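Local coordinates for Alpha/beta hydrolase family protein (PDB 3OOS) that is an alpha/beta hydrolase fold protein that probably hydrolyses a substrate that its fold alone does not identify, at residues G39-S51 with F263-T277. Residues are numbered along the deposited sequence; the frame is centred on the assembly and turned at random. Where two conformers were deposited one is given.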
# COMPACT_ATOMS: atom_id res chain seq x y z
N GLY A 39 6.74 5.21 12.11
CA GLY A 39 5.50 5.25 11.35
C GLY A 39 5.77 5.26 9.86
O GLY A 39 6.75 4.67 9.40
N ASN A 40 4.90 5.93 9.11
CA ASN A 40 4.94 5.87 7.66
C ASN A 40 4.25 7.09 7.06
O ASN A 40 3.24 7.54 7.58
CB ASN A 40 4.27 4.57 7.20
CG ASN A 40 4.12 4.50 5.70
OD1 ASN A 40 3.04 4.77 5.17
ND2 ASN A 40 5.19 4.14 5.01
N THR A 41 4.80 7.60 5.96
CA THR A 41 4.34 8.87 5.39
C THR A 41 2.98 8.79 4.68
O THR A 41 2.31 9.80 4.51
CB THR A 41 5.38 9.50 4.45
OG1 THR A 41 5.80 8.54 3.48
CG2 THR A 41 6.59 9.99 5.24
N PHE A 42 2.59 7.58 4.26
CA PHE A 42 1.23 7.36 3.75
C PHE A 42 0.24 7.26 4.91
O PHE A 42 -0.85 7.85 4.85
CB PHE A 42 1.18 6.11 2.86
CG PHE A 42 -0.21 5.60 2.60
CD1 PHE A 42 -1.10 6.32 1.80
CD2 PHE A 42 -0.63 4.39 3.15
CE1 PHE A 42 -2.39 5.84 1.56
CE2 PHE A 42 -1.91 3.90 2.92
CZ PHE A 42 -2.80 4.63 2.12
N ALA A 43 0.61 6.54 5.96
CA ALA A 43 -0.26 6.36 7.13
C ALA A 43 -0.44 7.64 7.94
O ALA A 43 -1.53 7.90 8.45
CB ALA A 43 0.28 5.23 8.03
N ASN A 44 0.62 8.44 8.05
CA ASN A 44 0.63 9.57 8.98
C ASN A 44 -0.48 10.61 8.80
O ASN A 44 -1.08 11.03 9.79
CB ASN A 44 2.01 10.24 9.02
CG ASN A 44 2.28 10.95 10.34
OD1 ASN A 44 2.82 12.05 10.37
ND2 ASN A 44 1.89 10.32 11.44
N PRO A 45 -0.78 11.04 7.55
CA PRO A 45 -1.85 12.02 7.40
C PRO A 45 -3.20 11.55 7.94
O PRO A 45 -4.00 12.36 8.40
CB PRO A 45 -1.94 12.22 5.88
CG PRO A 45 -0.56 11.93 5.41
CD PRO A 45 -0.08 10.80 6.27
N PHE A 46 -3.44 10.24 7.92
CA PHE A 46 -4.69 9.70 8.42
C PHE A 46 -4.85 9.85 9.94
O PHE A 46 -5.98 9.88 10.44
CB PHE A 46 -4.86 8.24 7.98
CG PHE A 46 -5.05 8.09 6.51
CD1 PHE A 46 -6.30 8.29 5.92
CD2 PHE A 46 -3.96 7.77 5.69
CE1 PHE A 46 -6.47 8.17 4.55
CE2 PHE A 46 -4.13 7.65 4.31
CZ PHE A 46 -5.38 7.85 3.74
N THR A 47 -3.73 9.97 10.65
CA THR A 47 -3.75 10.09 12.11
C THR A 47 -4.36 11.40 12.61
O THR A 47 -4.66 11.52 13.80
CB THR A 47 -2.34 9.92 12.74
OG1 THR A 47 -1.51 11.03 12.39
CG2 THR A 47 -1.69 8.62 12.27
N ASP A 48 -4.53 12.36 11.71
CA ASP A 48 -5.23 13.61 12.04
C ASP A 48 -6.73 13.39 12.27
O ASP A 48 -7.38 14.22 12.91
CB ASP A 48 -5.01 14.66 10.94
CG ASP A 48 -3.60 15.26 10.95
OD1 ASP A 48 -2.87 15.11 11.95
OD2 ASP A 48 -3.23 15.89 9.93
N HIS A 49 -7.28 12.29 11.76
CA HIS A 49 -8.73 12.05 11.80
C HIS A 49 -9.15 10.63 12.17
O HIS A 49 -10.33 10.38 12.44
CB HIS A 49 -9.37 12.44 10.46
CG HIS A 49 -9.19 13.88 10.10
ND1 HIS A 49 -9.87 14.89 10.74
CD2 HIS A 49 -8.39 14.48 9.18
CE1 HIS A 49 -9.51 16.05 10.22
NE2 HIS A 49 -8.62 15.83 9.28
N TYR A 50 -8.19 9.71 12.19
CA TYR A 50 -8.45 8.31 12.48
C TYR A 50 -7.51 7.78 13.55
O TYR A 50 -6.42 8.32 13.76
CB TYR A 50 -8.23 7.46 11.22
CG TYR A 50 -9.23 7.67 10.10
CD1 TYR A 50 -10.40 6.91 10.04
CD2 TYR A 50 -8.98 8.59 9.09
CE1 TYR A 50 -11.32 7.09 9.00
CE2 TYR A 50 -9.89 8.78 8.05
CZ TYR A 50 -11.05 8.02 8.01
OH TYR A 50 -11.95 8.20 6.98
N SER A 51 -7.94 6.72 14.24
CA SER A 51 -7.04 5.89 15.02
C SER A 51 -6.42 4.92 14.02
O SER A 51 -7.11 4.02 13.53
CB SER A 51 -7.79 5.12 16.10
OG SER A 51 -8.36 6.00 17.06
N PHE A 263 0.70 11.67 -1.02
CA PHE A 263 0.66 11.96 0.42
C PHE A 263 1.83 12.81 0.93
O PHE A 263 1.73 13.45 1.97
CB PHE A 263 0.56 10.65 1.22
CG PHE A 263 1.40 9.54 0.66
CD1 PHE A 263 2.73 9.40 1.05
CD2 PHE A 263 0.87 8.65 -0.27
CE1 PHE A 263 3.52 8.38 0.52
CE2 PHE A 263 1.65 7.63 -0.81
CZ PHE A 263 2.98 7.50 -0.41
N VAL A 264 2.94 12.82 0.18
CA VAL A 264 4.05 13.75 0.46
C VAL A 264 4.33 14.76 -0.66
O VAL A 264 5.00 15.77 -0.44
CB VAL A 264 5.37 13.02 0.86
CG1 VAL A 264 5.25 12.43 2.25
CG2 VAL A 264 5.76 11.96 -0.17
N GLU A 265 3.82 14.50 -1.86
CA GLU A 265 4.03 15.41 -2.99
C GLU A 265 3.06 16.58 -2.98
O GLU A 265 3.38 17.67 -3.46
CB GLU A 265 3.95 14.66 -4.32
CG GLU A 265 5.02 13.60 -4.51
CD GLU A 265 4.95 12.95 -5.86
OE1 GLU A 265 5.38 13.57 -6.85
OE2 GLU A 265 4.43 11.82 -5.94
N GLU A 266 1.86 16.34 -2.45
CA GLU A 266 0.82 17.36 -2.34
C GLU A 266 0.16 17.24 -0.97
O GLU A 266 -0.99 16.81 -0.85
CB GLU A 266 -0.23 17.19 -3.45
CG GLU A 266 0.30 17.46 -4.85
CD GLU A 266 -0.77 17.32 -5.91
OE1 GLU A 266 -1.74 18.11 -5.88
OE2 GLU A 266 -0.64 16.42 -6.76
N ILE A 267 0.91 17.63 0.05
CA ILE A 267 0.52 17.40 1.45
C ILE A 267 -0.82 18.05 1.81
O ILE A 267 -1.69 17.40 2.41
CB ILE A 267 1.65 17.81 2.43
CG1 ILE A 267 2.83 16.84 2.30
CG2 ILE A 267 1.14 17.84 3.87
CD1 ILE A 267 4.11 17.30 2.99
N ASP A 268 -1.00 19.32 1.44
CA ASP A 268 -2.24 20.05 1.74
C ASP A 268 -3.45 19.40 1.09
O ASP A 268 -4.48 19.20 1.75
CB ASP A 268 -2.14 21.52 1.30
CG ASP A 268 -1.22 22.34 2.20
OD1 ASP A 268 -0.90 21.90 3.32
OD2 ASP A 268 -0.83 23.45 1.77
N LYS A 269 -3.34 19.06 -0.20
CA LYS A 269 -4.44 18.41 -0.90
C LYS A 269 -4.71 17.00 -0.36
O LYS A 269 -5.87 16.59 -0.26
CB LYS A 269 -4.19 18.37 -2.41
CG LYS A 269 -5.38 17.83 -3.21
CD LYS A 269 -5.20 18.03 -4.70
CE LYS A 269 -6.28 17.29 -5.47
NZ LYS A 269 -6.38 17.77 -6.89
N PHE A 270 -3.66 16.28 0.01
CA PHE A 270 -3.85 14.95 0.60
C PHE A 270 -4.55 15.03 1.96
O PHE A 270 -5.38 14.18 2.28
CB PHE A 270 -2.54 14.15 0.70
CG PHE A 270 -2.77 12.68 0.90
CD1 PHE A 270 -3.02 11.85 -0.19
CD2 PHE A 270 -2.77 12.13 2.18
CE1 PHE A 270 -3.25 10.49 -0.01
CE2 PHE A 270 -3.01 10.77 2.37
CZ PHE A 270 -3.24 9.95 1.27
N ASN A 271 -4.21 16.06 2.74
CA ASN A 271 -4.90 16.31 4.01
C ASN A 271 -6.39 16.56 3.80
O ASN A 271 -7.22 16.05 4.56
CB ASN A 271 -4.26 17.47 4.77
CG ASN A 271 -2.97 17.07 5.46
OD1 ASN A 271 -2.75 15.90 5.79
ND2 ASN A 271 -2.10 18.05 5.70
N GLN A 272 -6.72 17.33 2.76
CA GLN A 272 -8.12 17.58 2.40
C GLN A 272 -8.80 16.27 1.99
O GLN A 272 -9.95 16.01 2.36
CB GLN A 272 -8.21 18.61 1.27
CG GLN A 272 -9.64 19.05 0.95
CD GLN A 272 -10.39 19.53 2.17
OE1 GLN A 272 -9.88 20.34 2.95
NE2 GLN A 272 -11.60 19.03 2.36
N PHE A 273 -8.08 15.44 1.23
CA PHE A 273 -8.57 14.13 0.83
C PHE A 273 -8.91 13.27 2.05
O PHE A 273 -9.98 12.66 2.10
CB PHE A 273 -7.57 13.41 -0.08
CG PHE A 273 -7.89 11.96 -0.32
CD1 PHE A 273 -8.89 11.59 -1.21
CD2 PHE A 273 -7.19 10.96 0.35
CE1 PHE A 273 -9.20 10.24 -1.43
CE2 PHE A 273 -7.49 9.62 0.14
CZ PHE A 273 -8.49 9.26 -0.75
N VAL A 274 -8.01 13.23 3.03
CA VAL A 274 -8.23 12.47 4.27
C VAL A 274 -9.52 12.93 4.96
O VAL A 274 -10.38 12.12 5.32
CB VAL A 274 -7.03 12.57 5.24
CG1 VAL A 274 -7.36 11.93 6.59
CG2 VAL A 274 -5.79 11.90 4.63
N ASN A 275 -9.65 14.25 5.13
CA ASN A 275 -10.85 14.82 5.73
C ASN A 275 -12.13 14.42 4.98
O ASN A 275 -13.16 14.15 5.60
CB ASN A 275 -10.74 16.34 5.81
CG ASN A 275 -11.82 16.96 6.66
OD1 ASN A 275 -11.85 16.76 7.88
ND2 ASN A 275 -12.71 17.71 6.03
N ASP A 276 -12.04 14.35 3.66
CA ASP A 276 -13.19 14.03 2.81
C ASP A 276 -13.60 12.55 2.84
O ASP A 276 -14.67 12.19 2.35
CB ASP A 276 -12.95 14.50 1.37
CG ASP A 276 -12.96 16.02 1.23
OD1 ASP A 276 -13.40 16.72 2.16
OD2 ASP A 276 -12.53 16.52 0.17
N THR A 277 -12.76 11.69 3.42
CA THR A 277 -13.10 10.28 3.59
C THR A 277 -13.97 10.02 4.83
O THR A 277 -14.47 8.91 5.01
CB THR A 277 -11.85 9.36 3.69
OG1 THR A 277 -11.13 9.63 4.90
CG2 THR A 277 -10.93 9.54 2.48
O HOH W 1 2.93 12.40 4.93
O HOH W 2 -4.89 14.61 7.14
O HOH W 3 -1.21 15.35 8.03
O HOH W 4 -6.97 16.57 7.16
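With CG set between its backbone N and carbonyl carbon (chi1 40°), F263 presents a ring face to F42, whose own ring swings anti to its backbone N (chi1 165°). F42 CB sits squarely over the F263 ring, 3.8 Å from its centroid, as a CH-pi contact, and the edge of F42 leans toward the same face in an offset edge-to-face pair with planes at 66°. A flat ring suits this place, offering a broad face to a CH and an edge to a second ring. On the following helix, F270 takes P45 CB and F46 CE2 at its ring edge; proline offers a compact apolar ring here. The two methyls of V274 reach two rings at once: CG2 lies over one face of F46, 4.0 Å from the ring centroid, and CG1 meets the edge of H49 at CD2 (3.8 Å). The amide oxygen of N271 is an acceptor for water: one water donates to both N271 OD1 and D48 OD2, a second lies within bonding distance of N271 OD1 and P45 O, and another links H49 NE2 with N271 O. At the far end Y50 carries a hydroxyl on an apolar ring and donates it to T277 OG1 (2.7 Å), which itself donates to V274 O on a lone pair. The contact thereby packs helices 262-265 and 267-276 against the loop leading into strand 51-55, with F42, F46 and Y50 also on strand 25-28 and F263 and F273 on strand 224-229.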